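Chitosanase (Bacillus subtilis subsp. subtilis str. 168, PDB 7C6C) hydrolyses internal beta-1,4 linkages between glucosamine units of partly acetylated chitosan as a family 46 glycosidase, and probably helps defend against fungi. Local coordinates at residues A[52-55]-A[56-60]; A[124-128]-A[129-133]; A[156-159]-A[160-164]; A[180-183]-A[184-187]. One frame throughout, in Å; residues are numbered along the deposited sequence.

From the N terminus, interaction 1 comes first, inside helix 52-63; interaction 2 then ends helix 104-128 and opens the loop to helix 134-147. Interactions 3 and 4 follow within helices 156-167 and 177-193. Each is a local contact in continuous chain, so none closes a long loop, and the four run in series without nesting or crossing. Interaction 1 stands apart, its centre 28 to 33 Å from the others. The other three have centres 10 to 14 Å apart, and their residues touch: Arg125 of interaction 2 packs on Tyr157 and Phe156 of interaction 3, Leu131 meets Trp180 of interaction 4, and Asn164 probably hydrogen-bonds Trp180, joining three helices and a loop.

Interaction 1. Residues A[52-55]-A[56-60]; sequences DALE and VVEVY
With CG of Leu54 set opposite its backbone N (chi1 166°) and CG of Glu58 folded back beside its own N (chi1 -70°), the two side chains meet over one turn of helix 52-63. Beyond CG the Glu58 chain is extended, and its carboxylate lies across the leucine branch: OE2 of Glu58 is 3.5 Å from CG of Leu54. The methylene comes closer to the main chain, CG of Glu58 standing 3.3 Å from O of Leu54. On the other branch, OE1 of Glu58 comes within 3.4 Å of CA of Glu55, but the two carboxylates keep apart, with OE1 of Glu55 and OE1 of Glu58 at 4.9 Å. Their like charges would probably repel mildly. The three valines place CG2 over the preceding turn, as the 3.3 Å from CG2 of Val59 to O of Glu55 attests. Beneath them run four i to i+4 bonds, including Glu58 N to Leu54 O at 2.8 Å. The helix has an apolar side, where Leu54 and Val57 pack on Leu73 of helix 73-82 and Val56 reaches Gln110 of helix 104-128, and a partly exposed side carrying Glu55 and Glu58. In the conformer described, Asp52 OD1 accepts a hydrogen bond from Thr47 N of strand 46-47, and its side chain lies about 9 Å from that of Glu19: the first turn is near the probable active site of this family 46 chitosanase.

Interaction 2. Residues A[124-128]-A[129-133]; sequences KRSDN and AGLKT
The peptide carbonyl of Asp127 is met over its face: Gly130 N lies 69° out of the carbonyl plane, at 3.0 Å from Asp127 O, and so does not use a lone pair. By contrast, Leu131 N approaches Ser126 O at 2.9 Å with a tilt of only 30°. These two bonds, reaching back into the last turn of helix 104-128, together with the positive phi of Gly130 (73°), define a Schellman motif. Ala129 N completes the turn with its bond to Arg125 O, at 3.0 Å. The turn at Gly130 lays Leu131 alongside Ser126, its CD1 3.7 Å from Ser126 OG and 3.9 Å from Ser126 CB. That hydroxyl bonds to the backbone O of Ala122, so the leucine packs against the flank of a polar group already engaged. On the outer side a water bridges Asp127 and Leu131, donating to OD1 of Asp127 and to O of Leu131, each at 2.7 Å. Leu131 O, in the loop, also takes a bond from Arg137, and Asp127 O one from Lys172. The chemistry implies that the last helix carbonyls are met by turn amides and, at Asp127 O, by a lysine that probably offsets part of the negative end of the helix dipole.

Interaction 3. Residues A[156-159]-A[160-164]; sequences FYAL and IKRTN
The amides of Ile160, Lys161, Arg162 and Thr163 bond in regular alpha-helical fashion to the carbonyls of Phe156, Tyr157, Ala158 and Leu159, with N to O distances of 2.9 to 3.1 Å. Leu159 O is gripped twice: Thr163 OG1 donates to it at 2.8 Å, arriving on the opposite face of the carbonyl plane from Thr163 N. Ile160 sends CD1 over one face of the Phe156 ring, 4.0 Å from its centroid, in a CH-pi contact displaced toward the rim. A second such contact sets CG of Lys161 3.9 Å from the centroid of the Tyr157 ring and 17° off its normal. There the lysine, bent at chi3 (-65°), turns its CD to CE portion across the ring as well. Arg125 covers the opposite face in a cation-pi contact, so the tyrosine is sandwiched between two basic side chains. Arg162 doubles back, bringing NH2 to within 3.4 Å of CD2 of Leu159, while its NH1 bonds to Pro153 O. Phe156 and Leu159 also pack on helix 134-147, and Thr163 on helix 177-193. Stacking at i to i+4 is common in alpha-helices; in this one, packed among helices of the family 46 fold, Phe156-Ile160 is buried and Tyr157-Lys161 more exposed.

Interaction 4. Residues A[180-183]-A[184-187]; sequences WLNK and FLDV
Trp180 and Phe184, one helical turn apart, lie side by side and point the same way. The planes of the indole six-membered ring and the phenyl ring are 27° apart, yet their centroids stand 5.4 Å apart, so the rings are slid along each other and scarcely overlap. Contact falls at their margins: CH2 of Trp180 is 3.7 Å from CD2 of Phe184. CB of Phe184 lies over one indole face, offset toward the rim and 4.1 Å from CZ3 of Trp180. Both residues carry CG opposite the backbone N (chi1 -174° and -173°), and these matching torsions send the two rings off the same flank of the helix. The indole is further fixed by NE1, which probably donates to Asn164 OD1.

Leu185 follows Leu181 on an adjoining flank and points differently, its CG folded back beside the N. The leucines touch loosely, CG of Leu181 and CD1 of Leu185 being 4.4 Å apart, whereas CG of Leu185 comes to 3.4 Å from O of Leu181. Asp186 leans back over the preceding turn with CG 3.3 Å from O of Asn182. Arg215 serves both groups: NH2 forms a salt bridge with Asp186 OD1 and NH1 bonds to Asn182 O. Helix 177-193 is thus flanked by three others: Trp180 and Phe184 pack against helices 156-167 and 134-147, through Thr163 and Met140, while Leu185 and Asp186 meet helix 209-219.

Interaction 1. Residues A[52-55]-A[56-60]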
# COMPACT_ATOMS: atom_id res chain seq x y z
N ASP A 52 1.49 5.73 -10.84
CA ASP A 52 0.29 4.98 -10.52
C ASP A 52 -0.95 5.85 -10.43
O ASP A 52 -2.03 5.39 -10.81
CB ASP A 52 0.47 4.00 -9.35
CG ASP A 52 0.83 4.68 -8.06
OD1 ASP A 52 1.28 5.84 -8.08
OD2 ASP A 52 0.67 4.03 -7.00
N ALA A 53 -0.83 7.12 -10.01
CA ALA A 53 -1.98 8.01 -10.11
C ALA A 53 -2.34 8.26 -11.57
O ALA A 53 -3.53 8.34 -11.92
CB ALA A 53 -1.71 9.32 -9.37
N LEU A 54 -1.33 8.40 -12.43
CA LEU A 54 -1.57 8.47 -13.87
C LEU A 54 -2.41 7.29 -14.34
O LEU A 54 -3.37 7.46 -15.09
CB LEU A 54 -0.23 8.53 -14.61
CG LEU A 54 -0.28 8.28 -16.12
CD1 LEU A 54 -1.03 9.39 -16.86
CD2 LEU A 54 1.13 8.13 -16.65
N GLU A 55 -2.06 6.08 -13.89
CA GLU A 55 -2.81 4.90 -14.33
C GLU A 55 -4.27 4.97 -13.90
O GLU A 55 -5.16 4.61 -14.68
CB GLU A 55 -2.15 3.61 -13.83
CG GLU A 55 -0.79 3.36 -14.44
CD GLU A 55 -0.36 1.91 -14.35
OE1 GLU A 55 -1.16 1.03 -14.72
OE2 GLU A 55 0.78 1.66 -13.92
N VAL A 56 -4.54 5.44 -12.68
CA VAL A 56 -5.93 5.61 -12.27
C VAL A 56 -6.67 6.53 -13.24
O VAL A 56 -7.78 6.23 -13.68
CB VAL A 56 -6.02 6.12 -10.82
CG1 VAL A 56 -7.47 6.46 -10.48
CG2 VAL A 56 -5.46 5.09 -9.86
N VAL A 57 -6.06 7.67 -13.57
CA VAL A 57 -6.74 8.63 -14.44
C VAL A 57 -6.89 8.07 -15.85
O VAL A 57 -7.92 8.29 -16.50
CB VAL A 57 -6.06 10.01 -14.39
CG1 VAL A 57 -6.77 10.98 -15.31
CG2 VAL A 57 -6.04 10.54 -12.96
N GLU A 58 -5.90 7.30 -16.34
CA GLU A 58 -6.04 6.66 -17.65
C GLU A 58 -7.22 5.69 -17.66
O GLU A 58 -8.02 5.68 -18.61
CB GLU A 58 -4.77 5.88 -17.98
CG GLU A 58 -3.54 6.69 -18.29
CD GLU A 58 -2.28 5.83 -18.26
OE1 GLU A 58 -2.33 4.72 -17.67
OE2 GLU A 58 -1.24 6.24 -18.80
N VAL A 59 -7.31 4.84 -16.63
CA VAL A 59 -8.37 3.83 -16.56
C VAL A 59 -9.72 4.51 -16.45
O VAL A 59 -10.68 4.16 -17.15
CB VAL A 59 -8.10 2.86 -15.39
CG1 VAL A 59 -9.34 2.01 -15.07
CG2 VAL A 59 -6.90 1.98 -15.69
N TYR A 60 -9.82 5.52 -15.58
CA TYR A 60 -11.06 6.27 -15.44
C TYR A 60 -11.45 6.94 -16.75
O TYR A 60 -12.63 6.93 -17.13
CB TYR A 60 -10.87 7.30 -14.32
CG TYR A 60 -12.06 8.21 -14.08
CD1 TYR A 60 -13.32 7.69 -13.84
CD2 TYR A 60 -11.90 9.59 -14.09
CE1 TYR A 60 -14.41 8.53 -13.61
CE2 TYR A 60 -12.97 10.43 -13.85
CZ TYR A 60 -14.22 9.90 -13.62
OH TYR A 60 -15.27 10.76 -13.41

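Interaction 2. Residues A[124-128]-A[129-133]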
# COMPACT_ATOMS: atom_id res chain seq x y z
N LYS A 124 0.92 -12.98 -5.87
CA LYS A 124 1.85 -13.77 -6.68
C LYS A 124 3.17 -13.98 -5.95
O LYS A 124 3.70 -15.10 -5.91
CB LYS A 124 2.07 -13.09 -8.03
CG LYS A 124 3.05 -13.84 -8.92
CD LYS A 124 3.28 -13.11 -10.24
CE LYS A 124 4.04 -13.99 -11.22
NZ LYS A 124 4.43 -13.24 -12.45
N ARG A 125 3.73 -12.91 -5.38
CA ARG A 125 4.98 -13.07 -4.64
C ARG A 125 4.78 -13.89 -3.37
O ARG A 125 5.68 -14.63 -2.97
CB ARG A 125 5.61 -11.70 -4.33
CG ARG A 125 6.07 -10.94 -5.57
CD ARG A 125 7.30 -10.08 -5.29
NE ARG A 125 7.65 -9.18 -6.39
CZ ARG A 125 8.47 -9.51 -7.39
NH1 ARG A 125 9.02 -10.71 -7.43
NH2 ARG A 125 8.73 -8.62 -8.34
N SER A 126 3.60 -13.79 -2.75
CA SER A 126 3.26 -14.66 -1.63
C SER A 126 3.28 -16.12 -2.05
O SER A 126 3.84 -16.98 -1.36
CB SER A 126 1.89 -14.29 -1.08
OG SER A 126 1.90 -13.02 -0.47
N ASP A 127 2.66 -16.43 -3.20
CA ASP A 127 2.69 -17.79 -3.73
C ASP A 127 4.12 -18.24 -4.00
O ASP A 127 4.49 -19.37 -3.67
CB ASP A 127 1.88 -17.87 -5.02
CG ASP A 127 0.40 -17.68 -4.80
OD1 ASP A 127 -0.05 -17.72 -3.64
OD2 ASP A 127 -0.32 -17.50 -5.81
N ASN A 128 4.93 -17.36 -4.59
CA ASN A 128 6.32 -17.72 -4.88
C ASN A 128 7.10 -18.02 -3.61
O ASN A 128 8.01 -18.86 -3.62
CB ASN A 128 7.00 -16.61 -5.68
CG ASN A 128 6.36 -16.38 -7.04
OD1 ASN A 128 5.68 -17.26 -7.57
ND2 ASN A 128 6.59 -15.20 -7.61
N ALA A 129 6.78 -17.34 -2.51
CA ALA A 129 7.43 -17.57 -1.23
C ALA A 129 6.80 -18.70 -0.43
O ALA A 129 7.28 -19.00 0.67
CB ALA A 129 7.44 -16.28 -0.40
N GLY A 130 5.74 -19.32 -0.94
CA GLY A 130 5.10 -20.40 -0.22
C GLY A 130 4.29 -19.97 0.99
O GLY A 130 4.07 -20.77 1.89
N LEU A 131 3.84 -18.71 1.02
CA LEU A 131 3.06 -18.25 2.16
C LEU A 131 1.69 -18.91 2.14
O LEU A 131 1.02 -18.96 1.10
CB LEU A 131 2.92 -16.73 2.12
CG LEU A 131 4.25 -15.97 2.04
CD1 LEU A 131 4.03 -14.48 2.18
CD2 LEU A 131 5.22 -16.47 3.09
N LYS A 132 1.27 -19.44 3.29
CA LYS A 132 -0.04 -20.06 3.41
C LYS A 132 -1.02 -19.31 4.29
O LYS A 132 -2.22 -19.53 4.17
CB LYS A 132 0.09 -21.50 3.94
CG LYS A 132 0.83 -22.44 3.00
CD LYS A 132 0.90 -23.85 3.58
CE LYS A 132 1.50 -24.83 2.59
NZ LYS A 132 1.65 -26.19 3.19
N THR A 133 -0.54 -18.43 5.17
CA THR A 133 -1.44 -17.80 6.13
C THR A 133 -2.03 -16.51 5.57
O THR A 133 -1.38 -15.77 4.83
CB THR A 133 -0.77 -17.51 7.47
OG1 THR A 133 0.22 -16.48 7.32
CG2 THR A 133 -0.14 -18.77 8.08
O HOH W 1 0.26 -17.37 -0.98

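Interaction 3. Residues A[156-159]-A[160-164]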
# COMPACT_ATOMS: atom_id res chain seq x y z
N PHE A 156 9.12 -3.93 -2.27
CA PHE A 156 8.47 -5.15 -1.80
C PHE A 156 9.38 -6.37 -1.97
O PHE A 156 9.64 -7.10 -1.00
CB PHE A 156 7.19 -5.29 -2.62
CG PHE A 156 6.38 -6.53 -2.35
CD1 PHE A 156 6.19 -7.04 -1.08
CD2 PHE A 156 5.74 -7.15 -3.42
CE1 PHE A 156 5.40 -8.16 -0.88
CE2 PHE A 156 4.95 -8.26 -3.24
CZ PHE A 156 4.78 -8.77 -1.97
N TYR A 157 9.86 -6.62 -3.19
CA TYR A 157 10.65 -7.83 -3.41
C TYR A 157 12.03 -7.73 -2.77
O TYR A 157 12.57 -8.76 -2.35
CB TYR A 157 10.72 -8.16 -4.91
CG TYR A 157 11.31 -9.52 -5.20
CD1 TYR A 157 10.88 -10.66 -4.52
CD2 TYR A 157 12.30 -9.67 -6.17
CE1 TYR A 157 11.43 -11.90 -4.79
CE2 TYR A 157 12.85 -10.91 -6.45
CZ TYR A 157 12.41 -12.02 -5.76
OH TYR A 157 12.95 -13.25 -6.02
N ALA A 158 12.59 -6.53 -2.67
CA ALA A 158 13.84 -6.37 -1.93
C ALA A 158 13.67 -6.80 -0.47
O ALA A 158 14.55 -7.46 0.10
CB ALA A 158 14.34 -4.93 -2.00
N LEU A 159 12.54 -6.45 0.13
CA LEU A 159 12.28 -6.87 1.51
C LEU A 159 12.11 -8.38 1.61
O LEU A 159 12.60 -9.00 2.56
CB LEU A 159 11.04 -6.15 2.06
CG LEU A 159 11.13 -4.63 2.12
CD1 LEU A 159 9.91 -4.07 2.80
CD2 LEU A 159 12.40 -4.15 2.82
N ILE A 160 11.40 -8.99 0.65
CA ILE A 160 11.25 -10.44 0.64
C ILE A 160 12.61 -11.12 0.57
O ILE A 160 12.91 -12.04 1.33
CB ILE A 160 10.32 -10.89 -0.51
CG1 ILE A 160 8.87 -10.49 -0.24
CG2 ILE A 160 10.43 -12.40 -0.73
CD1 ILE A 160 7.97 -10.73 -1.43
N LYS A 161 13.46 -10.66 -0.36
CA LYS A 161 14.76 -11.29 -0.53
C LYS A 161 15.64 -11.11 0.71
O LYS A 161 16.34 -12.05 1.12
CB LYS A 161 15.45 -10.76 -1.78
CG LYS A 161 14.84 -11.26 -3.08
CD LYS A 161 15.63 -10.80 -4.29
CE LYS A 161 15.57 -9.29 -4.46
NZ LYS A 161 16.30 -8.86 -5.69
N ARG A 162 15.61 -9.93 1.32
CA ARG A 162 16.41 -9.72 2.52
C ARG A 162 15.92 -10.60 3.67
O ARG A 162 16.72 -11.12 4.45
CB ARG A 162 16.41 -8.25 2.92
CG ARG A 162 17.21 -7.39 1.95
CD ARG A 162 17.92 -6.25 2.64
NE ARG A 162 17.00 -5.21 3.09
CZ ARG A 162 16.57 -4.21 2.33
NH1 ARG A 162 16.98 -4.09 1.07
NH2 ARG A 162 15.74 -3.31 2.84
N THR A 163 14.60 -10.78 3.77
CA THR A 163 14.04 -11.68 4.77
C THR A 163 14.47 -13.12 4.51
O THR A 163 14.90 -13.83 5.42
CB THR A 163 12.52 -11.56 4.78
OG1 THR A 163 12.15 -10.21 5.07
CG2 THR A 163 11.93 -12.47 5.84
N ASN A 164 14.36 -13.56 3.25
CA ASN A 164 14.77 -14.92 2.91
C ASN A 164 16.22 -15.18 3.30
O ASN A 164 16.55 -16.24 3.84
CB ASN A 164 14.58 -15.19 1.41
CG ASN A 164 13.12 -15.29 1.01
OD1 ASN A 164 12.24 -15.43 1.85
ND2 ASN A 164 12.87 -15.24 -0.29

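Interaction 4. Residues A[180-183]-A[184-187]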
# COMPACT_ATOMS: atom_id res chain seq x y z
N TRP A 180 9.33 -16.86 9.82
CA TRP A 180 9.68 -16.06 8.65
C TRP A 180 8.98 -14.71 8.67
O TRP A 180 9.59 -13.67 8.39
CB TRP A 180 9.31 -16.82 7.38
CG TRP A 180 9.75 -16.15 6.11
CD1 TRP A 180 10.92 -16.34 5.45
CD2 TRP A 180 9.00 -15.20 5.34
NE1 TRP A 180 10.96 -15.56 4.32
CE2 TRP A 180 9.79 -14.85 4.23
CE3 TRP A 180 7.74 -14.61 5.49
CZ2 TRP A 180 9.37 -13.93 3.27
CZ3 TRP A 180 7.32 -13.70 4.53
CH2 TRP A 180 8.13 -13.37 3.44
N LEU A 181 7.68 -14.69 9.01
CA LEU A 181 6.94 -13.44 9.01
C LEU A 181 7.45 -12.49 10.09
O LEU A 181 7.50 -11.28 9.88
CB LEU A 181 5.44 -13.71 9.18
CG LEU A 181 4.54 -12.48 9.03
CD1 LEU A 181 4.63 -11.92 7.61
CD2 LEU A 181 3.10 -12.85 9.40
N ASN A 182 7.84 -13.02 11.25
CA ASN A 182 8.42 -12.15 12.27
C ASN A 182 9.71 -11.51 11.77
O ASN A 182 9.95 -10.32 12.01
CB ASN A 182 8.65 -12.93 13.56
CG ASN A 182 7.36 -13.25 14.28
OD1 ASN A 182 6.37 -12.54 14.14
ND2 ASN A 182 7.37 -14.32 15.06
N LYS A 183 10.53 -12.27 11.05
CA LYS A 183 11.74 -11.70 10.48
C LYS A 183 11.40 -10.68 9.39
O LYS A 183 12.07 -9.65 9.27
CB LYS A 183 12.65 -12.80 9.95
CG LYS A 183 13.02 -13.83 11.00
CD LYS A 183 14.53 -14.04 11.11
CE LYS A 183 14.87 -15.10 12.16
NZ LYS A 183 16.26 -14.96 12.69
N PHE A 184 10.36 -10.95 8.59
CA PHE A 184 9.93 -9.99 7.58
C PHE A 184 9.53 -8.67 8.23
O PHE A 184 9.89 -7.59 7.74
CB PHE A 184 8.76 -10.55 6.78
CG PHE A 184 8.36 -9.68 5.62
CD1 PHE A 184 7.46 -8.64 5.79
CD2 PHE A 184 8.92 -9.88 4.36
CE1 PHE A 184 7.12 -7.83 4.72
CE2 PHE A 184 8.57 -9.08 3.30
CZ PHE A 184 7.67 -8.05 3.48
N LEU A 185 8.76 -8.74 9.32
CA LEU A 185 8.35 -7.52 10.00
C LEU A 185 9.57 -6.76 10.54
O LEU A 185 9.61 -5.52 10.49
CB LEU A 185 7.33 -7.84 11.10
CG LEU A 185 5.98 -8.33 10.57
CD1 LEU A 185 5.16 -8.97 11.68
CD2 LEU A 185 5.20 -7.17 9.95
N ASP A 186 10.58 -7.48 11.02
CA ASP A 186 11.83 -6.85 11.44
C ASP A 186 12.51 -6.14 10.28
O ASP A 186 12.98 -5.00 10.40
CB ASP A 186 12.78 -7.90 12.01
CG ASP A 186 12.36 -8.43 13.35
OD1 ASP A 186 11.45 -7.84 13.98
OD2 ASP A 186 12.96 -9.43 13.79
N VAL A 187 12.61 -6.83 9.14
CA VAL A 187 13.25 -6.26 7.95
C VAL A 187 12.49 -5.03 7.49
O VAL A 187 13.09 -4.00 7.13
CB VAL A 187 13.35 -7.33 6.85
CG1 VAL A 187 13.66 -6.70 5.50
CG2 VAL A 187 14.41 -8.37 7.22